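PDB 2CC3: protein virB8 from Agrobacterium tumefaciens, which is an inner-membrane component of a type IV secretion system, suggested to help direct T-DNA transfer to plant cells, here represented by its periplasmic domain. Local coordinates for residues 34-46 and 121-135. Sequence-based numbering, arbitrary orientation.
Sequences YDLVSNFSAPMVR and RLRLTNPGGLVVTSY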
loop_
_atom_site.group_PDB
_atom_site.type_symbol
_atom_site.label_atom_id
_atom_site.label_comp_id
_atom_site.label_asym_id
_atom_site.label_seq_id
_atom_site.Cartn_x
_atom_site.Cartn_y
_atom_site.Cartn_z
ATOM N N TYR A 34 -1.342 -10.554 1.944
ATOM C CA TYR A 34 -2.320 -11.605 2.277
ATOM C C TYR A 34 -3.386 -11.153 3.279
ATOM O O TYR A 34 -4.564 -11.472 3.124
ATOM C CB TYR A 34 -1.573 -12.853 2.786
ATOM C CG TYR A 34 -2.465 -13.987 3.251
ATOM C CD1 TYR A 34 -2.819 -15.017 2.378
ATOM C CD2 TYR A 34 -2.956 -14.030 4.551
ATOM C CE1 TYR A 34 -3.623 -16.059 2.775
ATOM C CE2 TYR A 34 -3.777 -15.062 4.959
ATOM C CZ TYR A 34 -4.099 -16.082 4.063
ATOM O OH TYR A 34 -4.896 -17.137 4.446
ATOM N N ASP A 35 -2.979 -10.414 4.312
ATOM C CA ASP A 35 -3.935 -9.939 5.310
ATOM C C ASP A 35 -4.868 -8.827 4.802
ATOM O O ASP A 35 -6.075 -8.843 5.081
ATOM C CB ASP A 35 -3.223 -9.469 6.587
ATOM C CG ASP A 35 -2.350 -10.539 7.209
ATOM O OD1 ASP A 35 -2.781 -11.719 7.305
ATOM O OD2 ASP A 35 -1.216 -10.188 7.615
ATOM N N LEU A 36 -4.306 -7.827 4.116
ATOM C CA LEU A 36 -5.126 -6.800 3.468
ATOM C C LEU A 36 -6.079 -7.411 2.411
ATOM O O LEU A 36 -7.246 -7.124 2.413
ATOM C CB LEU A 36 -4.259 -5.666 2.863
ATOM C CG LEU A 36 -3.892 -4.367 3.624
ATOM C CD1 LEU A 36 -3.568 -3.237 2.649
ATOM C CD2 LEU A 36 -4.989 -3.890 4.583
ATOM N N VAL A 37 -5.572 -8.270 1.530
ATOM C CA VAL A 37 -6.426 -8.925 0.540
ATOM C C VAL A 37 -7.573 -9.677 1.221
ATOM O O VAL A 37 -8.725 -9.496 0.847
ATOM C CB VAL A 37 -5.638 -9.897 -0.398
ATOM C CG1 VAL A 37 -6.612 -10.750 -1.181
ATOM C CG2 VAL A 37 -4.731 -9.096 -1.358
ATOM N N SER A 38 -7.248 -10.490 2.232
ATOM C CA SER A 38 -8.263 -11.285 2.995
ATOM C C SER A 38 -9.340 -10.435 3.668
ATOM O O SER A 38 -10.511 -10.798 3.680
ATOM C CB SER A 38 -7.575 -12.147 4.074
ATOM O OG SER A 38 -6.548 -12.973 3.521
ATOM N N ASN A 39 -8.935 -9.308 4.248
ATOM C CA ASN A 39 -9.868 -8.442 4.988
ATOM C C ASN A 39 -10.854 -7.707 4.094
ATOM O O ASN A 39 -11.981 -7.407 4.487
ATOM C CB ASN A 39 -9.083 -7.443 5.841
ATOM C CG ASN A 39 -8.428 -8.103 7.027
ATOM O OD1 ASN A 39 -9.003 -9.005 7.626
ATOM N ND2 ASN A 39 -7.225 -7.657 7.374
ATOM N N PHE A 40 -10.397 -7.424 2.883
ATOM C CA PHE A 40 -11.154 -6.741 1.847
ATOM C C PHE A 40 -12.213 -7.642 1.143
ATOM O O PHE A 40 -13.037 -7.142 0.383
ATOM C CB PHE A 40 -10.162 -6.300 0.750
ATOM C CG PHE A 40 -9.709 -4.842 0.820
ATOM C CD1 PHE A 40 -8.487 -4.493 1.418
ATOM C CD2 PHE A 40 -10.450 -3.831 0.211
ATOM C CE1 PHE A 40 -8.035 -3.142 1.459
ATOM C CE2 PHE A 40 -10.011 -2.481 0.244
ATOM C CZ PHE A 40 -8.802 -2.145 0.866
ATOM N N SER A 41 -12.156 -8.961 1.357
ATOM C CA SER A 41 -12.942 -9.916 0.564
ATOM C C SER A 41 -14.069 -10.565 1.351
ATOM O O SER A 41 -13.867 -10.977 2.483
ATOM C CB SER A 41 -12.012 -11.005 0.066
ATOM O OG SER A 41 -10.946 -10.434 -0.674
ATOM N N ALA A 42 -15.244 -10.688 0.732
ATOM C CA ALA A 42 -16.356 -11.433 1.306
ATOM C C ALA A 42 -15.966 -12.923 1.310
ATOM O O ALA A 42 -15.043 -13.302 0.600
ATOM C CB ALA A 42 -17.651 -11.162 0.528
ATOM N N PRO A 43 -16.567 -13.732 2.212
ATOM C CA PRO A 43 -16.209 -15.137 2.502
ATOM C C PRO A 43 -15.702 -16.048 1.365
ATOM O O PRO A 43 -14.660 -16.671 1.516
ATOM C CB PRO A 43 -17.490 -15.674 3.154
ATOM C CG PRO A 43 -17.916 -14.551 3.991
ATOM C CD PRO A 43 -17.614 -13.272 3.154
ATOM N N MET A 44 -16.390 -16.130 0.248
ATOM C CA MET A 44 -15.945 -17.025 -0.835
ATOM C C MET A 44 -14.710 -16.512 -1.581
ATOM O O MET A 44 -13.777 -17.262 -1.899
ATOM C CB MET A 44 -17.065 -17.196 -1.831
ATOM C CG MET A 44 -18.398 -17.277 -1.175
ATOM S SD MET A 44 -19.244 -18.568 -2.043
ATOM C CE MET A 44 -18.194 -19.932 -1.630
ATOM N N VAL A 45 -14.722 -15.217 -1.858
ATOM C CA VAL A 45 -13.566 -14.529 -2.423
ATOM C C VAL A 45 -12.369 -14.746 -1.496
ATOM O O VAL A 45 -11.314 -15.177 -1.937
ATOM C CB VAL A 45 -13.927 -13.034 -2.672
ATOM C CG1 VAL A 45 -12.725 -12.231 -3.208
ATOM C CG2 VAL A 45 -15.029 -12.978 -3.637
ATOM N N ARG A 46 -12.547 -14.526 -0.190
ATOM C CA ARG A 46 -11.454 -14.749 0.751
ATOM C C ARG A 46 -10.916 -16.180 0.670
ATOM O O ARG A 46 -9.699 -16.409 0.721
ATOM C CB ARG A 46 -11.905 -14.434 2.170
ATOM C CG ARG A 46 -10.775 -14.276 3.176
ATOM C CD ARG A 46 -11.236 -14.436 4.634
ATOM N NE ARG A 46 -12.669 -14.187 4.832
ATOM C CZ ARG A 46 -13.229 -12.990 5.038
ATOM N NH1 ARG A 46 -12.500 -11.877 5.069
ATOM N NH2 ARG A 46 -14.530 -12.904 5.215
ATOM N N ARG A 121 -9.164 -0.673 12.914
ATOM C CA ARG A 121 -7.984 -1.256 12.248
ATOM C C ARG A 121 -8.159 -1.508 10.744
ATOM O O ARG A 121 -7.196 -1.464 9.994
ATOM C CB ARG A 121 -7.581 -2.541 12.946
ATOM C CG ARG A 121 -8.680 -3.629 12.953
ATOM C CD ARG A 121 -8.251 -4.890 13.771
ATOM N NE ARG A 121 -6.886 -5.381 13.492
ATOM C CZ ARG A 121 -6.437 -5.816 12.307
ATOM N NH1 ARG A 121 -7.217 -5.826 11.239
ATOM N NH2 ARG A 121 -5.187 -6.238 12.188
ATOM N N LEU A 122 -9.400 -1.762 10.331
ATOM C CA LEU A 122 -9.786 -1.936 8.936
ATOM C C LEU A 122 -10.173 -0.626 8.238
ATOM O O LEU A 122 -9.796 -0.384 7.122
ATOM C CB LEU A 122 -10.931 -2.964 8.816
ATOM C CG LEU A 122 -10.595 -4.456 8.714
ATOM C CD1 LEU A 122 -9.941 -4.975 9.919
ATOM C CD2 LEU A 122 -11.830 -5.300 8.439
ATOM N N ARG A 123 -10.930 0.216 8.919
ATOM C CA ARG A 123 -11.251 1.552 8.415
ATOM C C ARG A 123 -9.973 2.289 7.959
ATOM O O ARG A 123 -9.956 2.942 6.913
ATOM C CB ARG A 123 -11.988 2.350 9.517
ATOM C CG ARG A 123 -12.637 3.652 9.063
ATOM C CD ARG A 123 -13.498 3.449 7.834
ATOM N NE ARG A 123 -14.846 3.086 8.213
ATOM C CZ ARG A 123 -15.880 2.989 7.389
ATOM N NH1 ARG A 123 -15.722 3.234 6.102
ATOM N NH2 ARG A 123 -17.091 2.660 7.868
ATOM N N LEU A 124 -8.913 2.152 8.747
ATOM C CA LEU A 124 -7.603 2.769 8.475
ATOM C C LEU A 124 -6.981 2.450 7.087
ATOM O O LEU A 124 -6.211 3.235 6.564
ATOM C CB LEU A 124 -6.619 2.379 9.593
ATOM C CG LEU A 124 -5.261 3.068 9.694
ATOM C CD1 LEU A 124 -5.371 4.536 10.166
ATOM C CD2 LEU A 124 -4.376 2.276 10.591
ATOM N N THR A 125 -7.319 1.296 6.510
ATOM C CA THR A 125 -6.668 0.817 5.282
ATOM C C THR A 125 -7.709 0.698 4.147
ATOM O O THR A 125 -7.384 0.471 2.964
ATOM C CB THR A 125 -5.984 -0.535 5.552
ATOM O OG1 THR A 125 -6.953 -1.472 6.010
ATOM C CG2 THR A 125 -4.961 -0.426 6.642
ATOM N N ASN A 126 -8.969 0.877 4.526
ATOM C CA ASN A 126 -10.130 0.727 3.636
ATOM C C ASN A 126 -11.104 1.821 4.097
ATOM O O ASN A 126 -12.142 1.512 4.683
ATOM C CB ASN A 126 -10.714 -0.690 3.817
ATOM C CG ASN A 126 -11.851 -1.012 2.882
ATOM O OD1 ASN A 126 -12.132 -0.292 1.910
ATOM N ND2 ASN A 126 -12.516 -2.138 3.152
ATOM N N PRO A 127 -10.747 3.102 3.879
ATOM C CA PRO A 127 -11.603 4.239 4.229
ATOM C C PRO A 127 -13.017 4.217 3.678
ATOM O O PRO A 127 -13.925 4.747 4.326
ATOM C CB PRO A 127 -10.841 5.460 3.654
ATOM C CG PRO A 127 -9.776 4.868 2.687
ATOM C CD PRO A 127 -9.455 3.544 3.292
ATOM N N GLY A 128 -13.211 3.661 2.481
ATOM C CA GLY A 128 -14.530 3.643 1.857
ATOM C C GLY A 128 -15.431 2.447 2.182
ATOM O O GLY A 128 -16.560 2.379 1.709
ATOM N N GLY A 129 -14.929 1.489 2.942
ATOM C CA GLY A 129 -15.740 0.355 3.376
ATOM C C GLY A 129 -16.035 -0.644 2.266
ATOM O O GLY A 129 -17.051 -1.334 2.288
ATOM N N LEU A 130 -15.113 -0.748 1.319
ATOM C CA LEU A 130 -15.237 -1.627 0.171
ATOM C C LEU A 130 -14.929 -3.076 0.526
ATOM O O LEU A 130 -13.908 -3.375 1.136
ATOM C CB LEU A 130 -14.298 -1.175 -0.961
ATOM C CG LEU A 130 -14.574 0.148 -1.686
ATOM C CD1 LEU A 130 -13.900 0.133 -3.056
ATOM C CD2 LEU A 130 -16.099 0.418 -1.828
ATOM N N VAL A 131 -15.813 -3.974 0.129
ATOM C CA VAL A 131 -15.546 -5.404 0.244
ATOM C C VAL A 131 -15.754 -5.987 -1.126
ATOM O O VAL A 131 -16.720 -5.640 -1.791
ATOM C CB VAL A 131 -16.519 -6.068 1.232
ATOM C CG1 VAL A 131 -16.103 -7.518 1.558
ATOM C CG2 VAL A 131 -16.610 -5.219 2.473
ATOM N N VAL A 132 -14.837 -6.855 -1.545
ATOM C CA VAL A 132 -14.979 -7.586 -2.820
ATOM C C VAL A 132 -15.773 -8.884 -2.676
ATOM O O VAL A 132 -15.328 -9.831 -2.026
ATOM C CB VAL A 132 -13.615 -7.886 -3.476
ATOM C CG1 VAL A 132 -13.809 -8.584 -4.859
ATOM C CG2 VAL A 132 -12.804 -6.579 -3.595
ATOM N N THR A 133 -16.919 -8.911 -3.349
ATOM C CA THR A 133 -17.917 -10.003 -3.297
ATOM C C THR A 133 -17.833 -11.034 -4.441
ATOM O O THR A 133 -18.304 -12.190 -4.300
ATOM C CB THR A 133 -19.339 -9.415 -3.297
ATOM O OG1 THR A 133 -19.506 -8.525 -4.416
ATOM C CG2 THR A 133 -19.564 -8.664 -2.023
ATOM N N SER A 134 -17.256 -10.607 -5.570
ATOM C CA SER A 134 -16.814 -11.498 -6.631
ATOM C C SER A 134 -15.526 -11.008 -7.326
ATOM O O SER A 134 -15.308 -9.799 -7.504
ATOM C CB SER A 134 -17.935 -11.739 -7.646
ATOM O OG SER A 134 -17.461 -12.587 -8.674
ATOM N N TYR A 135 -14.679 -11.961 -7.699
ATOM C CA TYR A 135 -13.385 -11.678 -8.294
ATOM C C TYR A 135 -12.899 -12.802 -9.193
ATOM O O TYR A 135 -12.677 -13.913 -8.733
ATOM C CB TYR A 135 -12.321 -11.530 -7.235
ATOM C CG TYR A 135 -10.980 -11.088 -7.799
ATOM C CD1 TYR A 135 -10.715 -9.729 -8.003
ATOM C CD2 TYR A 135 -9.972 -12.024 -8.117
ATOM C CE1 TYR A 135 -9.474 -9.303 -8.487
ATOM C CE2 TYR A 135 -8.766 -11.611 -8.608
ATOM C CZ TYR A 135 -8.508 -10.233 -8.773
ATOM O OH TYR A 135 -7.291 -9.763 -9.269
HETATM O O HOH W 1 -11.383 -4.417 5.044
HETATM O O HOH W 2 -5.847 -8.648 10.001
#
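The aromatic ring of Phe40 and the carboxamide of Asn126 form an amide-on-ring stack, their planes 29° apart. The amide lies over one ring face, with Asn126 CG 3.5 Å from Phe40 CE2, while the carbonyl oxygens of Thr125 and Leu130 approach the ring obliquely; at its edge, in plane, sits Leu36 O, four residues earlier in the chain. CG of Asn126 stands anti to the backbone N (chi1 -176°), which brings the amide over the ring. Two bonds to the backbone of Leu130 then restrain the rotation of the amide: ND2 donates to Leu130 O at 2.7 Å, and OD1 accepts from Leu130 N across the type I turn from Asn126 to Gly129. A water accepts from Asn126 ND2 and donates weakly to Asn39 O, linking the turn to the backbone of Asn39.

Beyond the ring the backbones themselves join. Val132 N donates to Phe40 O at 2.7 Å, nearly in line with the carbonyl, and Ala42 N returns a bond of 2.9 Å to Val132 O, arriving from above the carbonyl plane. Ser41 thus makes a single beta bridge with Val132, along the edge of strand 130-139 turned away from strand 102-114. The next helix then packs on this strand: Val45 sets CG2 3.4 Å from Thr133 O and CG1 4.1 Å from both Val132 CG1 and Tyr135 CB. At the other end, a methyl of Leu36, CD2, lies 3.4 Å from Thr125 OG1.

A classic beta bulge, in which Thr133 and Ser134 share Arg111 of strand 102-114 as their partner, interrupts the strand just past the bridge. The whole illustrates how an alpha+beta domain joins helices to its antiparallel sheet, here the NTF2-like fold of the VirB8 periplasmic domain, where the link between two helices pairs with an outer strand.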